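Local coordinates for protein N-acetylmuramoyl-L-alanine amidase XlyA (Bacillus subtilis, PDB 3RDR) that cuts the bond between N-acetylmuramoyl residues and L-amino acids in cell-wall glycopeptides, as a zinc-containing autolysin of which this chain is the catalytic domain, at residues Asp10-Pro13 with Val14-Asn18; Phe61-Asp65 with Thr66-Gln70; Glu140-Arg143 with Lys144-Thr148. All blocks are in the same frame, centred on the assembly; numbering follows the deposited sequence.

Interaction 1: residues Asp10-Pro13 with Val14-Asn18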
loop_
_atom_site.group_PDB
_atom_site.type_symbol
_atom_site.label_atom_id
_atom_site.label_comp_id
_atom_site.label_asym_id
_atom_site.label_seq_id
_atom_site.Cartn_x
_atom_site.Cartn_y
_atom_site.Cartn_z
ATOM N N ASP A 10 -6.987 1.893 -11.667
ATOM C CA ASP A 10 -6.197 2.314 -12.815
ATOM C C ASP A 10 -4.967 1.416 -12.822
ATOM O O ASP A 10 -3.851 1.838 -12.518
ATOM C CB ASP A 10 -5.819 3.790 -12.662
ATOM C CG ASP A 10 -5.086 4.334 -13.865
ATOM O OD1 ASP A 10 -5.347 3.862 -14.988
ATOM O OD2 ASP A 10 -4.254 5.250 -13.686
ATOM N N PHE A 11 -5.206 0.159 -13.176
ATOM C CA PHE A 11 -4.179 -0.869 -13.197
ATOM C C PHE A 11 -2.969 -0.652 -14.084
ATOM O O PHE A 11 -3.035 -0.002 -15.131
ATOM C CB PHE A 11 -4.804 -2.223 -13.560
ATOM C CG PHE A 11 -5.776 -2.748 -12.535
ATOM C CD1 PHE A 11 -6.459 -3.943 -12.761
ATOM C CD2 PHE A 11 -6.021 -2.048 -11.355
ATOM C CE1 PHE A 11 -7.371 -4.432 -11.828
ATOM C CE2 PHE A 11 -6.929 -2.525 -10.416
ATOM C CZ PHE A 11 -7.607 -3.720 -10.652
ATOM N N ILE A 12 -1.855 -1.213 -13.628
ATOM C CA ILE A 12 -0.597 -1.185 -14.347
ATOM C C ILE A 12 -0.877 -2.167 -15.483
ATOM O O ILE A 12 -1.517 -3.197 -15.263
ATOM C CB ILE A 12 0.537 -1.732 -13.456
ATOM C CG1 ILE A 12 0.837 -0.739 -12.327
ATOM C CG2 ILE A 12 1.769 -2.021 -14.290
ATOM C CD1 ILE A 12 1.689 -1.321 -11.206
ATOM N N PRO A 13 -0.416 -1.870 -16.708
ATOM C CA PRO A 13 -0.696 -2.818 -17.793
ATOM C C PRO A 13 -0.111 -4.218 -17.623
ATOM O O PRO A 13 1.004 -4.396 -17.126
ATOM C CB PRO A 13 -0.158 -2.095 -19.033
ATOM C CG PRO A 13 0.942 -1.234 -18.479
ATOM C CD PRO A 13 0.331 -0.700 -17.205
ATOM N N VAL A 14 -0.888 -5.212 -18.038
ATOM C CA VAL A 14 -0.475 -6.609 -17.972
ATOM C C VAL A 14 0.847 -6.770 -18.712
ATOM O O VAL A 14 1.049 -6.170 -19.762
ATOM C CB VAL A 14 -1.541 -7.518 -18.625
ATOM C CG1 VAL A 14 -1.004 -8.932 -18.798
ATOM C CG2 VAL A 14 -2.798 -7.532 -17.767
ATOM N N GLY A 15 1.756 -7.563 -18.154
ATOM C CA GLY A 15 3.038 -7.779 -18.801
ATOM C C GLY A 15 4.134 -6.777 -18.472
ATOM O O GLY A 15 5.289 -6.974 -18.856
ATOM N N ALA A 16 3.790 -5.702 -17.769
ATOM C CA ALA A 16 4.784 -4.692 -17.409
ATOM C C ALA A 16 5.778 -5.293 -16.422
ATOM O O ALA A 16 5.465 -6.257 -15.726
ATOM C CB ALA A 16 4.095 -3.469 -16.790
ATOM N N ASN A 17 6.978 -4.725 -16.368
ATOM C CA ASN A 17 8.009 -5.210 -15.461
ATOM C C ASN A 17 7.566 -5.166 -13.999
ATOM O O ASN A 17 7.969 -6.021 -13.205
ATOM C CB ASN A 17 9.298 -4.399 -15.640
ATOM C CG ASN A 17 10.049 -4.764 -16.916
ATOM O OD1 ASN A 17 10.966 -4.053 -17.334
ATOM N ND2 ASN A 17 9.672 -5.881 -17.535
ATOM N N ASN A 18 6.740 -4.188 -13.630
ATOM C CA ASN A 18 6.297 -4.127 -12.245
ATOM C C ASN A 18 4.916 -4.729 -12.004
ATOM O O ASN A 18 4.242 -4.395 -11.033
ATOM C CB ASN A 18 6.373 -2.699 -11.683
ATOM C CG ASN A 18 5.401 -1.751 -12.336
ATOM O OD1 ASN A 18 5.090 -0.691 -11.783
ATOM N ND2 ASN A 18 4.918 -2.111 -13.510
#

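Interaction 2: residues Phe61-Asp65 with Thr66-Gln70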
loop_
_atom_site.group_PDB
_atom_site.type_symbol
_atom_site.label_atom_id
_atom_site.label_comp_id
_atom_site.label_asym_id
_atom_site.label_seq_id
_atom_site.Cartn_x
_atom_site.Cartn_y
_atom_site.Cartn_z
ATOM N N PHE A 61 -2.505 -0.456 -3.384
ATOM C CA PHE A 61 -3.249 0.777 -3.124
ATOM C C PHE A 61 -2.392 1.962 -2.672
ATOM O O PHE A 61 -1.480 1.808 -1.856
ATOM C CB PHE A 61 -4.280 0.547 -2.012
ATOM C CG PHE A 61 -5.388 -0.409 -2.361
ATOM C CD1 PHE A 61 -6.443 -0.012 -3.173
ATOM C CD2 PHE A 61 -5.417 -1.685 -1.802
ATOM C CE1 PHE A 61 -7.517 -0.867 -3.416
ATOM C CE2 PHE A 61 -6.487 -2.546 -2.041
ATOM C CZ PHE A 61 -7.539 -2.133 -2.849
ATOM N N THR A 62 -2.697 3.141 -3.200
ATOM C CA THR A 62 -2.021 4.360 -2.777
ATOM C C THR A 62 -3.150 5.204 -2.189
ATOM O O THR A 62 -4.192 5.394 -2.823
ATOM C CB THR A 62 -1.351 5.115 -3.928
ATOM O OG1 THR A 62 -0.330 4.293 -4.509
ATOM C CG2 THR A 62 -0.701 6.401 -3.394
ATOM N N VAL A 63 -2.944 5.688 -0.971
ATOM C CA VAL A 63 -3.951 6.466 -0.263
ATOM C C VAL A 63 -3.506 7.891 0.063
ATOM O O VAL A 63 -2.429 8.085 0.619
ATOM C CB VAL A 63 -4.309 5.777 1.093
ATOM C CG1 VAL A 63 -5.454 6.522 1.787
ATOM C CG2 VAL A 63 -4.668 4.315 0.872
ATOM N N ASP A 64 -4.313 8.887 -0.301
ATOM C CA ASP A 64 -3.996 10.266 0.071
ATOM C C ASP A 64 -5.186 10.785 0.877
ATOM O O ASP A 64 -6.081 10.004 1.215
ATOM C CB ASP A 64 -3.676 11.171 -1.139
ATOM C CG ASP A 64 -4.833 11.330 -2.101
ATOM O OD1 ASP A 64 -5.986 11.442 -1.647
ATOM O OD2 ASP A 64 -4.577 11.375 -3.325
ATOM N N ASP A 65 -5.205 12.074 1.203
ATOM C CA ASP A 65 -6.291 12.622 2.017
ATOM C C ASP A 65 -7.629 12.761 1.306
ATOM O O ASP A 65 -8.650 13.038 1.940
ATOM C CB ASP A 65 -5.875 13.978 2.606
ATOM C CG ASP A 65 -5.742 15.074 1.555
ATOM O OD1 ASP A 65 -5.727 14.777 0.341
ATOM O OD2 ASP A 65 -5.635 16.252 1.957
ATOM N N THR A 66 -7.634 12.546 -0.002
ATOM C CA THR A 66 -8.857 12.687 -0.774
ATOM C C THR A 66 -9.404 11.379 -1.334
ATOM O O THR A 66 -10.595 11.096 -1.211
ATOM C CB THR A 66 -8.640 13.663 -1.947
ATOM O OG1 THR A 66 -8.140 14.907 -1.440
ATOM C CG2 THR A 66 -9.945 13.915 -2.685
ATOM N N GLU A 67 -8.539 10.579 -1.948
ATOM C CA GLU A 67 -8.992 9.330 -2.544
ATOM C C GLU A 67 -7.975 8.202 -2.489
ATOM O O GLU A 67 -6.886 8.353 -1.939
ATOM C CB GLU A 67 -9.389 9.585 -3.993
ATOM C CG GLU A 67 -8.349 10.376 -4.755
ATOM C CD GLU A 67 -8.865 10.865 -6.084
ATOM O OE1 GLU A 67 -10.099 11.009 -6.218
ATOM O OE2 GLU A 67 -8.039 11.120 -6.986
ATOM N N ILE A 68 -8.353 7.075 -3.083
ATOM C CA ILE A 68 -7.521 5.880 -3.122
ATOM C C ILE A 68 -7.465 5.353 -4.552
ATOM O O ILE A 68 -8.490 5.278 -5.229
ATOM C CB ILE A 68 -8.116 4.769 -2.225
ATOM C CG1 ILE A 68 -8.181 5.241 -0.773
ATOM C CG2 ILE A 68 -7.278 3.501 -2.328
ATOM C CD1 ILE A 68 -8.968 4.312 0.126
ATOM N N TYR A 69 -6.266 5.003 -5.007
ATOM C CA TYR A 69 -6.074 4.453 -6.342
ATOM C C TYR A 69 -5.567 3.023 -6.201
ATOM O O TYR A 69 -4.732 2.743 -5.341
ATOM C CB TYR A 69 -5.050 5.272 -7.138
ATOM C CG TYR A 69 -5.651 6.372 -7.987
ATOM C CD1 TYR A 69 -6.171 7.532 -7.403
ATOM C CD2 TYR A 69 -5.717 6.246 -9.375
ATOM C CE1 TYR A 69 -6.744 8.537 -8.185
ATOM C CE2 TYR A 69 -6.288 7.244 -10.169
ATOM C CZ TYR A 69 -6.799 8.385 -9.567
ATOM O OH TYR A 69 -7.370 9.367 -10.346
ATOM N N GLN A 70 -6.082 2.123 -7.035
ATOM C CA GLN A 70 -5.663 0.721 -7.013
ATOM C C GLN A 70 -4.887 0.465 -8.304
ATOM O O GLN A 70 -5.390 0.701 -9.400
ATOM C CB GLN A 70 -6.875 -0.207 -6.939
ATOM C CG GLN A 70 -6.532 -1.645 -6.580
ATOM C CD GLN A 70 -7.732 -2.570 -6.679
ATOM O OE1 GLN A 70 -8.865 -2.150 -6.463
ATOM N NE2 GLN A 70 -7.487 -3.832 -6.989
HETATM O O HOH W 1 -5.249 11.389 -5.835
#

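Interaction 3: residues Glu140-Arg143 with Lys144-Thr148. With ZN (zinc ion), chain B.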
loop_
_atom_site.group_PDB
_atom_site.type_symbol
_atom_site.label_atom_id
_atom_site.label_comp_id
_atom_site.label_asym_id
_atom_site.label_seq_id
_atom_site.Cartn_x
_atom_site.Cartn_y
_atom_site.Cartn_z
ATOM N N GLU A 140 13.181 0.925 7.464
ATOM C CA GLU A 140 12.480 1.910 8.284
ATOM C C GLU A 140 11.294 2.528 7.529
ATOM O O GLU A 140 11.310 3.705 7.159
ATOM C CB GLU A 140 13.467 3.000 8.722
ATOM C CG GLU A 140 13.437 3.333 10.215
ATOM C CD GLU A 140 13.680 2.117 11.098
ATOM O OE1 GLU A 140 14.643 1.366 10.835
ATOM O OE2 GLU A 140 12.911 1.913 12.061
ATOM N N CYS A 141 10.268 1.711 7.311
ATOM C CA CYS A 141 9.053 2.110 6.607
ATOM C C CYS A 141 7.934 1.293 7.236
ATOM O O CYS A 141 8.116 0.105 7.497
ATOM C CB CYS A 141 9.180 1.775 5.113
ATOM S SG CYS A 141 7.680 2.075 4.133
ATOM N N PRO A 142 6.756 1.900 7.475
ATOM C CA PRO A 142 6.326 3.283 7.228
ATOM C C PRO A 142 6.966 4.270 8.212
ATOM O O PRO A 142 6.606 4.318 9.388
ATOM C CB PRO A 142 4.811 3.192 7.381
ATOM C CG PRO A 142 4.663 2.192 8.481
ATOM C CD PRO A 142 5.683 1.129 8.130
ATOM N N ARG A 143 7.904 5.065 7.707
ATOM C CA ARG A 143 8.650 6.014 8.522
ATOM C C ARG A 143 7.864 6.923 9.464
ATOM O O ARG A 143 8.363 7.265 10.534
ATOM C CB ARG A 143 9.563 6.861 7.623
ATOM C CG ARG A 143 8.846 7.844 6.706
ATOM C CD ARG A 143 9.855 8.706 5.963
ATOM N NE ARG A 143 9.247 9.900 5.384
ATOM C CZ ARG A 143 9.927 10.866 4.772
ATOM N NH1 ARG A 143 11.244 10.784 4.651
ATOM N NH2 ARG A 143 9.288 11.923 4.288
ATOM N N LYS A 144 6.646 7.306 9.092
ATOM C CA LYS A 144 5.847 8.190 9.942
ATOM C C LYS A 144 4.879 7.477 10.880
ATOM O O LYS A 144 4.189 8.121 11.677
ATOM C CB LYS A 144 5.046 9.178 9.086
ATOM C CG LYS A 144 5.892 10.095 8.225
ATOM C CD LYS A 144 5.100 11.307 7.778
ATOM C CE LYS A 144 4.707 12.169 8.972
ATOM N NZ LYS A 144 4.056 13.433 8.553
ATOM N N LEU A 145 4.824 6.154 10.791
ATOM C CA LEU A 145 3.917 5.378 11.628
ATOM C C LEU A 145 4.616 4.366 12.534
ATOM O O LEU A 145 3.998 3.821 13.445
ATOM C CB LEU A 145 2.898 4.648 10.744
ATOM C CG LEU A 145 1.587 5.335 10.346
ATOM C CD1 LEU A 145 1.778 6.829 10.199
ATOM C CD2 LEU A 145 1.075 4.719 9.049
ATOM N N LEU A 146 5.900 4.118 12.293
ATOM C CA LEU A 146 6.643 3.145 13.086
ATOM C C LEU A 146 6.681 3.420 14.589
ATOM O O LEU A 146 6.324 2.548 15.382
ATOM C CB LEU A 146 8.066 2.989 12.529
ATOM C CG LEU A 146 8.152 2.135 11.253
ATOM C CD1 LEU A 146 9.545 2.202 10.650
ATOM C CD2 LEU A 146 7.784 0.696 11.586
ATOM N N ASP A 147 7.098 4.621 14.988
ATOM C CA ASP A 147 7.163 4.958 16.413
ATOM C C ASP A 147 5.807 4.896 17.108
ATOM O O ASP A 147 5.736 4.836 18.334
ATOM C CB ASP A 147 7.755 6.355 16.622
ATOM C CG ASP A 147 9.249 6.396 16.390
ATOM O OD1 ASP A 147 9.949 5.480 16.868
ATOM O OD2 ASP A 147 9.724 7.352 15.739
ATOM N N THR A 148 4.731 4.918 16.331
ATOM C CA THR A 148 3.391 4.854 16.906
ATOM C C THR A 148 2.566 3.760 16.226
ATOM O O THR A 148 1.338 3.824 16.195
ATOM C CB THR A 148 2.656 6.207 16.751
ATOM O OG1 THR A 148 2.617 6.579 15.366
ATOM C CG2 THR A 148 3.369 7.298 17.542
HETATM ZN ZN ZN B . 7.958 0.519 2.310
#

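Interaction 1: residues Asp10-Pro13 with Val14-Asn18
Ile12 lays its CG2 methyl against the CB of Ala16, 3.7 Å away, and its side chain also crosses that of Asn18 at a slant. CG2 lies anti to the backbone N of Ile12 while CG1 stands beside that N (chi1 -70°), and the fork sends one branch to Ala16 and carries CD1 along the Asn18 side chain. Between these residues the chain reverses in a type II beta turn from Pro13 to Ala16. Its closing bond runs from Ala16 N to Pro13 O, 3.1 Å long and fairly straight at 154°, with the donor tilted out of the carbonyl plane. Residue types fit the turn: Pro13, whose ring limits its phi, leads into it, and Val14 and Gly15 form its corners, Gly15 with a positive phi of 88°, where a CB would press on the preceding carbonyl oxygen. The single methyl of Ala16 touches both Pro13 CG and Ile12 CG2. The turn belongs to the loop between strands 7-9 and 28-33. Val14 and Gly15 are exposed at its bend, whereas Ile12 and Asn18 are buried and both rest on Leu50 of helix 43-50; Ile12 also bonds through its backbone to His71, just past strand 68-70.

Interaction 2: residues Phe61-Asp65 with Thr66-Gln70
Phe61 and Ile68 meet through ring atom CD1 and methyl CG2, 3.7 Å apart, the two side chains crossing at an angle. Gln70 runs beside the same ring, its chain extended and its CG 3.4 Å from Phe61 CE1; chain and amide both follow the ring, the amide plane turned 50° from it, while NE2 donates to Leu72 O and OE1 accepts from Gln9. Val63 adds to this apolar face by spreading both methyls against Ile68 CG1. Branched and aromatic residues suit this side, which Leu115 and Trp114 of helix 105-122 cover.

Backbone bonds join the strands. Thr62 and Tyr69 form the hydrogen-bonded pair, Thr62 N reaching Tyr69 O and Tyr69 N reaching Thr62 O, each at 3.0 Å. Strands 61-63 and 68-70 are thereby an antiparallel beta hairpin within the mixed sheet of the T7 lysozyme-like amidase fold, flanked by strands 92-97 and 7-9. Beyond the pair, Asp64 N meets Glu67 O almost head-on, with an N-H...O angle of 178°.

Side-chain bonds shape the bend. With CG between the backbone N and the carbonyl carbon (chi1 63°), Asp64 turns its OD1 into the loop, where it accepts from two amides: Glu67 N at 2.7 Å on the syn side and Thr66 N at 2.6 Å on the anti side, the latter bond closing an Asx turn. A short acidic side chain suits this place, since one oxygen can hold two successive N-H groups. Thr66 OG1 donates to Asp65 OD1 from above the carboxylate, whose OD2 accepts from Asp104 N. A water bridges Asp64 OD2 and Glu67 OE2, donating a hydrogen bond to each carboxylate and probably easing the repulsion between them; Asp64 OD2 also accepts from Ala43 N.

Interaction 3: residues Glu140-Arg143 with Lys144-Thr148
Pro142 O receives two backbone N-H groups, from Leu145 at 2.9 Å and from Leu146 at 3.0 Å. Leu146 N lies nearly in line with the carbonyl but its N-H is bent (135°), whereas Leu145 N has the straighter N-H and comes from above the carbonyl plane. This double grip tightens the chain just after the zinc ligand Cys141, in the loop between helices 133-137 and 149-154 of the amidase's T7 lysozyme-like fold.

A cis peptide bond precedes Pro142, a geometry that proline adopts more readily than other residues. Its ring lies across two leucines at about right angles: CG is 3.8 Å from Leu145 CB, and CD faces Leu146 CD2. The compact ring, puckered and unable to rotate, suits a place where Pro132 of strand 130-132 and Trp149 of helix 149-154 also touch it. Leu146 reaches back along the loop. Its CG stands anti to its own carbonyl carbon (chi1 -77°), which carries CD1 to within 3.5 Å of Cys141 N and across the side chain of Glu140, close to OE2. That carboxylate is held by a salt bridge to Lys134.

Arg143 and Lys144 run side by side, their CG atoms 4.0 Å apart. Extended from CG to NE, Arg143 sends its guanidinium to a salt bridge with Glu99; Lys144 makes a cation-pi contact with Phe105, so each cation has its own partner, and their charged ends stay well apart. Cys141 points away from residues 144-148, toward the metal that His32 and His133 also bind. Cysteine suits this position because its sulfur is a good soft ligand for zinc. With SG anti to the backbone N (chi1 175°), that sulfur lies 2.4 Å from the zinc ion.

Along the chain the three contacts follow in series. Interactions 1 and 2 have centres about 18 Å apart yet touch: Asp10 N probably bonds to Gln70 O at 3.0 Å, and Asp10 CB packs on the Tyr69 ring, so the loop after edge strand 7-9 continues along the hairpin. Interaction 3 lies about 28 Å from interaction 1 between centres, across the middle of the chain, and about 19 Å from interaction 2; it touches neither. Its loop packs on edge strand 130-132 and its neighbour 28-33, toward the end of the sheet far from strand 7-9. The hairpin is part of the sheet, and the two loops lie toward opposite ends of it in one catalytic domain.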